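Local coordinates for uncharacterized protein (Pseudomonas phage YuA, PDB 3PES) that is of unknown function, a small phage protein in which a helix packs across a three-stranded antiparallel sheet, at residues E72-D75 against Q76-D80. Sequence-based numbering, arbitrary orientation.
Sequences ERID and QAVFD
Ile-74 and Val-78 sit one helical turn apart, their backbones joined by a hydrogen bond of 2.8 Å from Val-78 N to Ile-74 O, with an N-H...O angle of 163°. It belongs to an unbroken i to i+4 ladder: Gln-76 N donates to Glu-72 O at 3.2 Å, Ala-77 N to Arg-73 O at 3.0 Å and Phe-79 N to Asp-75 O at 3.0 Å. On the buried side, the CG2 methyls of Ile-74 and Val-78 meet at 4.1 Å. Val-78 CG1 lies anti to the backbone N (chi1 172°), which turns CG2 back along the helix, where it also rests 3.3 Å from Ile-74 O. This pair forms part of the apolar face by which helix 68-82 packs on the antiparallel sheet: Ile-74 touches Val-12 and Trp-49, while Val-78 reaches Phe-8, Ile-19, Val-21, Trp-24 and Trp-49. Polar groups border that face. Asp-75 OD1 accepts a hydrogen bond from Trp-49 NE1, and Arg-73, with Ile-74 CG1 against one face of its guanidinium near the rim, forms salt bridges with Asp-10 and Glu-70. Farther round the helix, Gln-76 bends at chi2 (70°), bringing its amide toward the next turn; NE2 donates to Asp-80 OD1 at 3.0 Å. The oxygen lies in the amide plane of Gln-76, whereas the nitrogen approaches from above the carboxylate plane of Asp-80.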
ATOM      1  N   GLU A  72       3.657   8.411  -1.527  1.00 11.58           N
ATOM      2  CA  GLU A  72       3.558   8.346  -0.079  1.00 12.69           C
ATOM      3  C   GLU A  72       2.088   8.297   0.375  1.00 11.47           C
ATOM      4  O   GLU A  72       1.717   7.507   1.245  1.00 11.74           O
ATOM      5  CB  GLU A  72       4.280   9.530   0.534  1.00 14.25           C
ATOM      6  CG  GLU A  72       4.242   9.565   2.035  1.00 17.27           C
ATOM      7  CD  GLU A  72       4.983  10.751   2.591  1.00 23.17           C
ATOM      8  OE1 GLU A  72       5.305  11.684   1.819  1.00 27.92           O
ATOM      9  OE2 GLU A  72       5.236  10.762   3.807  1.00 27.19           O
ATOM     10  N   ARG A  73       1.246   9.113  -0.250  1.00 10.77           N
ATOM     11  CA  ARG A  73      -0.185   9.123   0.053  1.00 11.18           C
ATOM     12  C   ARG A  73      -0.825   7.781  -0.288  1.00 10.91           C
ATOM     13  O   ARG A  73      -1.564   7.219   0.503  1.00 11.02           O
ATOM     14  CB  ARG A  73      -0.879  10.252  -0.714  1.00 11.83           C
ATOM     15  CG  ARG A  73      -2.369  10.372  -0.389  1.00 12.53           C
ATOM     16  CD  ARG A  73      -3.098  11.382  -1.303  1.00 13.62           C
ATOM     17  NE  ARG A  73      -3.112  10.997  -2.721  1.00 14.32           N
ATOM     18  CZ  ARG A  73      -3.891  10.056  -3.259  1.00 13.21           C
ATOM     19  NH1 ARG A  73      -4.703   9.323  -2.503  1.00 13.81           N
ATOM     20  NH2 ARG A  73      -3.796   9.804  -4.554  1.00 14.27           N
ATOM     21  N   ILE A  74      -0.516   7.244  -1.457  1.00  9.24           N
ATOM     22  CA  ILE A  74      -1.084   5.953  -1.843  1.00 10.06           C
ATOM     23  C   ILE A  74      -0.531   4.804  -0.982  1.00 10.18           C
ATOM     24  O   ILE A  74      -1.263   3.868  -0.656  1.00  9.78           O
ATOM     25  CB  ILE A  74      -0.935   5.705  -3.359  1.00  9.91           C
ATOM     26  CG1 ILE A  74      -1.752   6.746  -4.137  1.00 10.85           C
ATOM     27  CG2 ILE A  74      -1.402   4.302  -3.714  1.00 10.28           C
ATOM     28  CD1 ILE A  74      -1.377   6.827  -5.630  1.00 12.61           C
ATOM     29  N   ASP A  75       0.740   4.883  -0.576  1.00  9.95           N
ATOM     30  CA  ASP A  75       1.277   3.894   0.362  1.00 10.78           C
ATOM     31  C   ASP A  75       0.351   3.807   1.584  1.00  9.87           C
ATOM     32  O   ASP A  75       0.020   2.712   2.061  1.00 10.05           O
ATOM     33  CB  ASP A  75       2.653   4.308   0.875  1.00 10.67           C
ATOM     34  CG  ASP A  75       3.793   3.965  -0.067  1.00 13.22           C
ATOM     35  OD1 ASP A  75       3.586   3.254  -1.060  1.00 13.76           O
ATOM     36  OD2 ASP A  75       4.928   4.410   0.229  1.00 17.21           O
ATOM     37  N   GLN A  76      -0.057   4.960   2.111  1.00 10.61           N
ATOM     38  CA  GLN A  76      -0.920   4.950   3.274  1.00  9.93           C
ATOM     39  C   GLN A  76      -2.333   4.454   2.974  1.00  9.50           C
ATOM     40  O   GLN A  76      -2.936   3.773   3.802  1.00 10.51           O
ATOM     41  CB  GLN A  76      -0.962   6.336   3.925  1.00 10.72           C
ATOM     42  CG  GLN A  76      -1.757   6.331   5.239  1.00 11.43           C
ATOM     43  CD  GLN A  76      -1.022   5.585   6.323  1.00 11.88           C
ATOM     44  OE1 GLN A  76       0.152   5.856   6.567  1.00 14.43           O
ATOM     45  NE2 GLN A  76      -1.707   4.654   6.998  1.00 11.69           N
ATOM     46  N   ALA A  77      -2.850   4.783   1.797  1.00  9.44           N
ATOM     47  CA  ALA A  77      -4.132   4.255   1.336  1.00  9.42           C
ATOM     48  C   ALA A  77      -4.106   2.727   1.249  1.00  9.23           C
ATOM     49  O   ALA A  77      -5.080   2.050   1.611  1.00  9.35           O
ATOM     50  CB  ALA A  77      -4.494   4.883  -0.012  1.00 10.95           C
ATOM     51  N   VAL A  78      -2.998   2.180   0.756  1.00  8.99           N
ATOM     52  CA  VAL A  78      -2.824   0.733   0.702  1.00  9.19           C
ATOM     53  C   VAL A  78      -2.758   0.139   2.111  1.00  8.81           C
ATOM     54  O   VAL A  78      -3.404  -0.859   2.385  1.00  9.41           O
ATOM     55  CB  VAL A  78      -1.579   0.363  -0.146  1.00  9.81           C
ATOM     56  CG1 VAL A  78      -1.257  -1.126  -0.069  1.00 11.02           C
ATOM     57  CG2 VAL A  78      -1.818   0.781  -1.590  1.00 10.60           C
ATOM     58  N   PHE A  79      -1.980   0.746   3.000  1.00  9.25           N
ATOM     59  CA  PHE A  79      -1.965   0.280   4.388  1.00  8.82           C
ATOM     60  C   PHE A  79      -3.381   0.248   4.985  1.00  9.36           C
ATOM     61  O   PHE A  79      -3.788  -0.746   5.586  1.00 10.10           O
ATOM     62  CB  PHE A  79      -1.041   1.177   5.219  1.00  8.64           C
ATOM     63  CG  PHE A  79      -0.885   0.747   6.668  1.00  8.96           C
ATOM     64  CD1 PHE A  79       0.255   0.092   7.099  1.00  9.72           C
ATOM     65  CD2 PHE A  79      -1.878   1.029   7.601  1.00 10.13           C
ATOM     66  CE1 PHE A  79       0.392  -0.309   8.441  1.00 10.19           C
ATOM     67  CE2 PHE A  79      -1.732   0.649   8.928  1.00 11.43           C
ATOM     68  CZ  PHE A  79      -0.594  -0.012   9.346  1.00  9.20           C
ATOM     69  N   ASP A  80      -4.128   1.330   4.803  1.00  9.56           N
ATOM     70  CA  ASP A  80      -5.444   1.413   5.413  1.00  9.69           C
ATOM     71  C   ASP A  80      -6.377   0.358   4.809  1.00 11.03           C
ATOM     72  O   ASP A  80      -7.154  -0.259   5.514  1.00 11.88           O
ATOM     73  CB  ASP A  80      -6.037   2.810   5.219  1.00  9.97           C
ATOM     74  CG  ASP A  80      -5.308   3.881   6.014  1.00 11.45           C
ATOM     75  OD1 ASP A  80      -4.534   3.578   6.956  1.00 11.65           O
ATOM     76  OD2 ASP A  80      -5.535   5.058   5.683  1.00 13.59           O
TER